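Local atomic coordinates of putative solute-binding component of ABC transporter (Clostridium phytofermentans, PDB entry 4YS6), a protein that probably binds carbohydrates as the solute-capturing component of an ABC transporter, and holds beta-D-glucose in its cleft. Residues Asn76-Gln79 and Thr80-Gln84; Val120-Asp124 and Arg125-Asn129; Pro192-Gly196 and Gly197-Val201. All blocks are in the same frame, centred on the assembly; numbering follows the deposited sequence.

Contact 1 (Asn76-Gln79 and Thr80-Gln84); sequences NDVQ and TQVSQ. With NA (sodium ion), chain G.
Val78 lays its CG1 methyl against CG2 of Val82 one turn further on, 4.4 Å away, a light apolar touch on the flank of the helix. The backbone bond Val82 N to Val78 O (3.0 Å) joins the same two residues. Next to them Gln79 bends at chi2 (55°), which folds its amide back over the following turn: OE1 comes 4.0 Å from Val82 CG1 and 3.5 Å from Ser83 OG. This is the first turn of helix 78-90, which connects strands 68-73 and 95-98 along the chain in one lobe of the periplasmic binding protein fold. Asp77 holds the N-cap position, but its carboxylate makes no capping bond. OD1 instead binds a sodium ion at 2.5 Å, together with the carbonyl of Ser75 and three waters, while OD2 accepts a 2.6 Å hydrogen bond from water 2, itself a sodium ligand. Metal and water thus hold the two oxygens of one carboxylate. The carbonyl of Asp77 serves the helix, taking Gln81 N at 3.1 Å and a weak bond from Thr80 N. The extended Gln81 side chain carries its amide to Ile101 N and Ala99 O, just after strand 95-98.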
loop_
_atom_site.group_PDB
_atom_site.type_symbol
_atom_site.label_atom_id
_atom_site.label_comp_id
_atom_site.label_asym_id
_atom_site.label_seq_id
_atom_site.Cartn_x
_atom_site.Cartn_y
_atom_site.Cartn_z
ATOM N N ASN A 76 8.800 1.974 -11.639
ATOM C CA ASN A 76 9.113 0.805 -10.800
ATOM C C ASN A 76 10.472 0.174 -11.115
ATOM O O ASN A 76 10.717 -1.014 -10.842
ATOM C CB ASN A 76 7.990 -0.252 -10.912
ATOM C CG ASN A 76 7.142 -0.347 -9.659
ATOM O OD1 ASN A 76 7.217 0.501 -8.773
ATOM N ND2 ASN A 76 6.303 -1.379 -9.595
ATOM N N ASP A 77 11.377 0.975 -11.660
ATOM C CA ASP A 77 12.744 0.548 -11.941
ATOM C C ASP A 77 13.692 1.176 -10.913
ATOM O O ASP A 77 13.843 2.399 -10.876
ATOM C CB ASP A 77 13.122 0.947 -13.369
ATOM C CG ASP A 77 12.427 0.097 -14.417
ATOM O OD1 ASP A 77 11.966 -1.004 -14.070
ATOM O OD2 ASP A 77 12.347 0.518 -15.594
ATOM N N VAL A 78 14.311 0.347 -10.071
ATOM C CA VAL A 78 15.128 0.841 -8.962
ATOM C C VAL A 78 16.278 1.738 -9.419
ATOM O O VAL A 78 16.515 2.793 -8.820
ATOM C CB VAL A 78 15.671 -0.334 -8.129
ATOM C CG1 VAL A 78 16.712 0.128 -7.095
ATOM C CG2 VAL A 78 14.525 -1.025 -7.435
ATOM N N GLN A 79 16.995 1.360 -10.474
ATOM C CA GLN A 79 18.139 2.167 -10.888
ATOM C C GLN A 79 17.679 3.524 -11.424
ATOM O O GLN A 79 18.392 4.532 -11.296
ATOM C CB GLN A 79 18.981 1.426 -11.926
ATOM C CG GLN A 79 20.212 2.187 -12.342
ATOM C CD GLN A 79 21.076 2.561 -11.158
ATOM O OE1 GLN A 79 21.506 3.709 -11.022
ATOM N NE2 GLN A 79 21.322 1.594 -10.285
ATOM N N THR A 80 16.478 3.565 -11.992
ATOM C CA THR A 80 15.930 4.829 -12.464
ATOM C C THR A 80 15.653 5.730 -11.273
ATOM O O THR A 80 15.944 6.922 -11.319
ATOM C CB THR A 80 14.654 4.626 -13.301
ATOM O OG1 THR A 80 15.027 4.000 -14.537
ATOM C CG2 THR A 80 13.976 5.978 -13.599
ATOM N N GLN A 81 15.088 5.172 -10.209
ATOM C CA GLN A 81 14.808 5.985 -9.043
ATOM C C GLN A 81 16.095 6.497 -8.414
ATOM O O GLN A 81 16.168 7.656 -8.004
ATOM C CB GLN A 81 13.985 5.211 -8.026
ATOM C CG GLN A 81 13.663 6.070 -6.815
ATOM C CD GLN A 81 12.552 5.464 -5.995
ATOM O OE1 GLN A 81 12.714 4.404 -5.388
ATOM N NE2 GLN A 81 11.411 6.119 -5.998
ATOM N N VAL A 82 17.120 5.651 -8.347
ATOM C CA VAL A 82 18.412 6.094 -7.855
ATOM C C VAL A 82 18.972 7.260 -8.688
ATOM O O VAL A 82 19.430 8.270 -8.134
ATOM C CB VAL A 82 19.430 4.931 -7.839
ATOM C CG1 VAL A 82 20.827 5.451 -7.539
ATOM C CG2 VAL A 82 19.000 3.885 -6.816
ATOM N N SER A 83 18.932 7.132 -10.012
ATOM C CA SER A 83 19.431 8.191 -10.877
ATOM C C SER A 83 18.599 9.464 -10.747
ATOM O O SER A 83 19.145 10.569 -10.796
ATOM C CB SER A 83 19.456 7.714 -12.321
ATOM O OG SER A 83 20.381 6.660 -12.435
ATOM N N GLN A 84 17.291 9.321 -10.561
ATOM C CA GLN A 84 16.439 10.493 -10.391
ATOM C C GLN A 84 16.788 11.245 -9.123
ATOM O O GLN A 84 16.881 12.463 -9.141
ATOM C CB GLN A 84 14.968 10.103 -10.395
ATOM C CG GLN A 84 14.517 9.674 -11.773
ATOM C CD GLN A 84 13.094 9.176 -11.812
ATOM O OE1 GLN A 84 12.543 8.721 -10.804
ATOM N NE2 GLN A 84 12.492 9.231 -13.004
HETATM NA NA NA G . 9.554 -1.257 -14.517
HETATM O O HOH W 1 9.680 -2.981 -13.225
HETATM O O HOH W 2 10.098 -0.173 -16.745
HETATM O O HOH W 3 7.679 -0.202 -15.502
#

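Contact 2 (Val120-Asp124 and Arg125-Asn129). With BGC (beta-D-glucopyranose), chain D.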
loop_
_atom_site.group_PDB
_atom_site.type_symbol
_atom_site.label_atom_id
_atom_site.label_comp_id
_atom_site.label_asym_id
_atom_site.label_seq_id
_atom_site.Cartn_x
_atom_site.Cartn_y
_atom_site.Cartn_z
ATOM N N VAL A 120 15.675 13.887 4.527
ATOM C CA VAL A 120 14.945 12.873 3.778
ATOM C C VAL A 120 13.685 12.460 4.508
ATOM O O VAL A 120 13.727 12.003 5.655
ATOM C CB VAL A 120 15.822 11.622 3.534
ATOM C CG1 VAL A 120 15.013 10.501 2.916
ATOM C CG2 VAL A 120 17.011 11.996 2.655
ATOM N N ILE A 121 12.561 12.607 3.825
ATOM C CA ILE A 121 11.289 12.125 4.352
ATOM C C ILE A 121 10.920 10.887 3.555
ATOM O O ILE A 121 10.824 10.926 2.328
ATOM C CB ILE A 121 10.174 13.207 4.254
ATOM C CG1 ILE A 121 10.545 14.441 5.081
ATOM C CG2 ILE A 121 8.860 12.654 4.731
ATOM C CD1 ILE A 121 9.620 15.606 4.894
ATOM N N ALA A 122 10.750 9.775 4.256
ATOM C CA ALA A 122 10.228 8.547 3.641
ATOM C C ALA A 122 8.733 8.714 3.500
ATOM O O ALA A 122 8.036 8.940 4.494
ATOM C CB ALA A 122 10.532 7.355 4.476
ATOM N N TYR A 123 8.248 8.608 2.267
ATOM C CA TYR A 123 6.858 8.817 1.934
ATOM C C TYR A 123 6.174 7.472 1.745
ATOM O O TYR A 123 6.512 6.742 0.816
ATOM C CB TYR A 123 6.726 9.641 0.636
ATOM C CG TYR A 123 5.307 10.029 0.301
ATOM C CD1 TYR A 123 4.453 9.145 -0.336
ATOM C CD2 TYR A 123 4.831 11.283 0.625
ATOM C CE1 TYR A 123 3.136 9.500 -0.619
ATOM C CE2 TYR A 123 3.538 11.654 0.355
ATOM C CZ TYR A 123 2.693 10.776 -0.263
ATOM O OH TYR A 123 1.407 11.173 -0.532
ATOM N N ASP A 124 5.225 7.187 2.640
ATOM C CA ASP A 124 4.356 6.009 2.657
ATOM C C ASP A 124 5.061 4.695 2.957
ATOM O O ASP A 124 4.576 3.930 3.815
ATOM C CB ASP A 124 3.579 5.854 1.364
ATOM C CG ASP A 124 2.450 4.866 1.524
ATOM O OD1 ASP A 124 1.347 5.261 1.989
ATOM O OD2 ASP A 124 2.695 3.670 1.283
ATOM N N ARG A 125 6.162 4.435 2.257
ATOM C CA ARG A 125 7.005 3.260 2.468
ATOM C C ARG A 125 8.254 3.622 3.237
ATOM O O ARG A 125 8.876 4.641 2.965
ATOM C CB ARG A 125 7.418 2.659 1.130
ATOM C CG ARG A 125 6.212 2.247 0.285
ATOM C CD ARG A 125 6.646 1.978 -1.137
ATOM N NE ARG A 125 5.552 1.392 -1.930
ATOM C CZ ARG A 125 5.665 1.028 -3.208
ATOM N NH1 ARG A 125 6.792 1.218 -3.864
ATOM N NH2 ARG A 125 4.643 0.467 -3.836
ATOM N N LEU A 126 8.644 2.796 4.189
ATOM C CA LEU A 126 9.810 3.115 4.985
ATOM C C LEU A 126 11.116 2.770 4.226
ATOM O O LEU A 126 11.233 1.725 3.588
ATOM C CB LEU A 126 9.720 2.398 6.326
ATOM C CG LEU A 126 10.785 2.746 7.362
ATOM C CD1 LEU A 126 10.776 4.216 7.721
ATOM C CD2 LEU A 126 10.633 1.866 8.604
ATOM N N ILE A 127 12.083 3.678 4.301
ATOM C CA ILE A 127 13.419 3.480 3.729
ATOM C C ILE A 127 14.272 2.784 4.775
ATOM O O ILE A 127 14.326 3.237 5.920
ATOM C CB ILE A 127 14.031 4.824 3.306
ATOM C CG1 ILE A 127 13.249 5.386 2.113
ATOM C CG2 ILE A 127 15.512 4.683 2.970
ATOM C CD1 ILE A 127 13.530 6.839 1.820
HETATM N N MSE A 128 14.874 1.657 4.392
HETATM C CA MSE A 128 15.480 0.705 5.319
HETATM C C MSE A 128 17.010 0.765 5.340
HETATM O O MSE A 128 17.646 1.095 4.331
HETATM C CB MSE A 128 15.048 -0.741 4.959
HETATM C CG MSE A 128 13.593 -0.984 4.751
HETATM SE SE MSE A 128 12.519 -0.493 6.299
HETATM C CE MSE A 128 13.028 -1.984 7.464
ATOM N N ASN A 129 17.599 0.394 6.476
ATOM C CA ASN A 129 19.046 0.279 6.617
ATOM C C ASN A 129 19.803 1.504 6.173
ATOM O O ASN A 129 20.836 1.394 5.507
ATOM C CB ASN A 129 19.569 -0.915 5.830
ATOM C CG ASN A 129 19.184 -2.216 6.445
ATOM O OD1 ASN A 129 18.874 -2.279 7.635
ATOM N ND2 ASN A 129 19.228 -3.281 5.652
HETATM C C2 BGC D . 1.087 1.246 -0.410
HETATM C C3 BGC D . -0.228 0.758 -0.922
HETATM C C4 BGC D . -0.199 0.452 -2.361
HETATM C C5 BGC D . 0.929 -0.460 -2.731
HETATM C C6 BGC D . 1.124 -0.626 -4.223
HETATM C C1 BGC D . 2.169 0.182 -0.683
HETATM O O1 BGC D . 3.340 0.548 -0.287
HETATM O O2 BGC D . 1.008 1.480 0.991
HETATM O O3 BGC D . -1.213 1.819 -0.623
HETATM O O4 BGC D . -1.406 -0.231 -2.782
HETATM O O5 BGC D . 2.157 0.112 -2.187
HETATM O O6 BGC D . 1.091 0.618 -4.904
#
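Ala122 and Ile127 meet where the chain doubles back at the end of strand 119-123. The CD1 methyl of Ile127 sits 4.0 Å from Ala122 CB and 4.1 Å from Val120 CG1, the valine and isoleucine side chains crossing at about a right angle. This end is snug and buried, and Ile127 N is enclosed there without a polar partner. Further on the chain runs outward through Met128 to an exposed Asn129, neither of which reaches back to the strand. The reversal itself is a classic gamma turn: Asp124 adopts positive phi (68°), and Arg125 N bonds to Tyr123 O at 2.7 Å. Two adjacent side chains are thereby delivered to the sugar. OD2 of Asp124 accepts the O2 hydroxyl of beta-D-glucopyranose at 2.8 Å, while its OD1 pairs with Arg50. Arg125 runs extended from CG to NE and meets the ring at the guanidinium edge, NE giving to O1 at 2.9 Å and NH2 to the ring oxygen O5 at 3.0 Å in a nearly straight bond (173°). With these two bonds, NH1 to Ser100 O helps set the guanidinium's turn. Gripping O1, O2 and O5 together is consistent with recognition of the closed pyranose ring near its anomeric carbon.

Contact 3 (Pro192-Gly196 and Gly197-Val201)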
loop_
_atom_site.group_PDB
_atom_site.type_symbol
_atom_site.label_atom_id
_atom_site.label_comp_id
_atom_site.label_asym_id
_atom_site.label_seq_id
_atom_site.Cartn_x
_atom_site.Cartn_y
_atom_site.Cartn_z
ATOM N N PRO A 192 -4.368 -17.764 13.812
ATOM C CA PRO A 192 -4.887 -18.734 14.780
ATOM C C PRO A 192 -5.923 -19.701 14.195
ATOM O O PRO A 192 -6.006 -20.839 14.633
ATOM C CB PRO A 192 -5.519 -17.844 15.846
ATOM C CG PRO A 192 -4.736 -16.594 15.786
ATOM C CD PRO A 192 -4.466 -16.384 14.339
ATOM N N TYR A 193 -6.697 -19.235 13.224
ATOM C CA TYR A 193 -7.715 -20.055 12.580
ATOM C C TYR A 193 -7.137 -20.940 11.488
ATOM O O TYR A 193 -7.697 -21.973 11.179
ATOM C CB TYR A 193 -8.805 -19.160 12.010
ATOM C CG TYR A 193 -9.468 -18.404 13.107
ATOM C CD1 TYR A 193 -10.443 -18.993 13.879
ATOM C CD2 TYR A 193 -9.085 -17.098 13.397
ATOM C CE1 TYR A 193 -11.032 -18.295 14.930
ATOM C CE2 TYR A 193 -9.656 -16.404 14.431
ATOM C CZ TYR A 193 -10.644 -17.004 15.182
ATOM O OH TYR A 193 -11.220 -16.309 16.221
ATOM N N VAL A 194 -6.043 -20.513 10.874
ATOM C CA VAL A 194 -5.333 -21.402 9.969
ATOM C C VAL A 194 -4.702 -22.506 10.811
ATOM O O VAL A 194 -4.815 -23.687 10.485
ATOM C CB VAL A 194 -4.261 -20.673 9.160
ATOM C CG1 VAL A 194 -3.581 -21.650 8.228
ATOM C CG2 VAL A 194 -4.873 -19.534 8.376
ATOM N N ASP A 195 -4.056 -22.123 11.910
ATOM C CA ASP A 195 -3.448 -23.109 12.819
ATOM C C ASP A 195 -4.478 -24.093 13.382
ATOM O O ASP A 195 -4.176 -25.265 13.626
ATOM C CB ASP A 195 -2.743 -22.410 13.988
ATOM C CG ASP A 195 -1.583 -21.523 13.544
ATOM O OD1 ASP A 195 -1.078 -21.710 12.417
ATOM O OD2 ASP A 195 -1.157 -20.648 14.348
ATOM N N GLY A 196 -5.684 -23.603 13.628
ATOM C CA GLY A 196 -6.749 -24.427 14.162
ATOM C C GLY A 196 -7.495 -25.258 13.133
ATOM O O GLY A 196 -8.405 -26.003 13.492
ATOM N N GLY A 197 -7.121 -25.141 11.866
ATOM C CA GLY A 197 -7.745 -25.931 10.817
ATOM C C GLY A 197 -9.115 -25.421 10.394
ATOM O O GLY A 197 -9.828 -26.079 9.647
ATOM N N VAL A 198 -9.485 -24.237 10.864
ATOM C CA VAL A 198 -10.774 -23.653 10.518
ATOM C C VAL A 198 -10.667 -23.008 9.134
ATOM O O VAL A 198 -11.619 -23.026 8.356
ATOM C CB VAL A 198 -11.213 -22.608 11.548
ATOM C CG1 VAL A 198 -12.484 -21.946 11.119
ATOM C CG2 VAL A 198 -11.374 -23.242 12.930
ATOM N N LEU A 199 -9.512 -22.402 8.868
ATOM C CA LEU A 199 -9.133 -21.910 7.538
ATOM C C LEU A 199 -8.113 -22.851 6.912
ATOM O O LEU A 199 -7.125 -23.234 7.548
ATOM C CB LEU A 199 -8.533 -20.519 7.617
ATOM C CG LEU A 199 -9.461 -19.468 8.185
ATOM C CD1 LEU A 199 -8.667 -18.179 8.378
ATOM C CD2 LEU A 199 -10.623 -19.239 7.245
ATOM N N VAL A 200 -8.380 -23.226 5.670
ATOM C CA VAL A 200 -7.528 -24.126 4.913
ATOM C C VAL A 200 -7.036 -23.409 3.684
ATOM O O VAL A 200 -7.831 -22.896 2.899
ATOM C CB VAL A 200 -8.281 -25.370 4.486
ATOM C CG1 VAL A 200 -7.468 -26.172 3.465
ATOM C CG2 VAL A 200 -8.615 -26.214 5.710
ATOM N N VAL A 201 -5.728 -23.385 3.497
ATOM C CA VAL A 201 -5.171 -22.755 2.302
ATOM C C VAL A 201 -4.793 -23.885 1.360
ATOM O O VAL A 201 -3.765 -24.546 1.557
ATOM C CB VAL A 201 -3.970 -21.856 2.644
ATOM C CG1 VAL A 201 -3.383 -21.248 1.388
ATOM C CG2 VAL A 201 -4.392 -20.743 3.598
HETATM O O HOH W 4 -5.325 -24.984 7.919
#
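With chi1 at -61°, Leu199 turns CG away from its own carbonyl carbon and against the last turn of helix 177-195, where CD1 rests 3.8 Å from Tyr193 CB. Val194, with CG1 anti to its backbone N (chi1 -179°), directs the other methyl, CG2, at Leu199 CB from 3.9 Å, the two side chains crossing at about a right angle. Val198 CB lies at the edge of the Tyr193 ring, near its plane. Three backbone bonds close the turn. Tyr193 O accepts twice, from Val198 N at 2.9 Å, almost in line with the carbonyl, and from Leu199 N at 3.0 Å, well above the carbonyl plane. Gly197 N returns to Val194 O at 3.1 Å. A CA-H...O contact runs from Val194 CA to Leu199 O at 3.5 Å, and water 4 donates to both Val194 O and Leu199 O, bridging helix end and strand. Val198 N to Tyr193 O and Gly197 N to Val194 O are the pair that defines a Schellman motif, with Gly197 at its positive-phi position (77°) and Leu199 N an extra donor; here it ends the helix of the beta-alpha-beta unit that leads from strand 165-170 into its parallel neighbour 199-200.

Overall arrangement
Along the chain the three contacts come in series. Contacts 1 and 2 belong to the lobe built on the larger, mixed sheet, contact 1 starting the helix that follows edge strand 68-73 and contact 2 ending strand 119-123; their centres are about 15 Å apart. Contact 3 lies in the other lobe, at edge strand 199-200 of the smaller, parallel sheet, its centre about 34 Å from that of contact 2; contact 1, about 41 Å from it, is across the chain's centre. Glucose sits between the lobes: contact 2 supplies Asp124 and Arg125, while Asp176, just before the helix that contact 3 closes, binds from the other side. Contacts 1 and 3 are peripheral, at the surface.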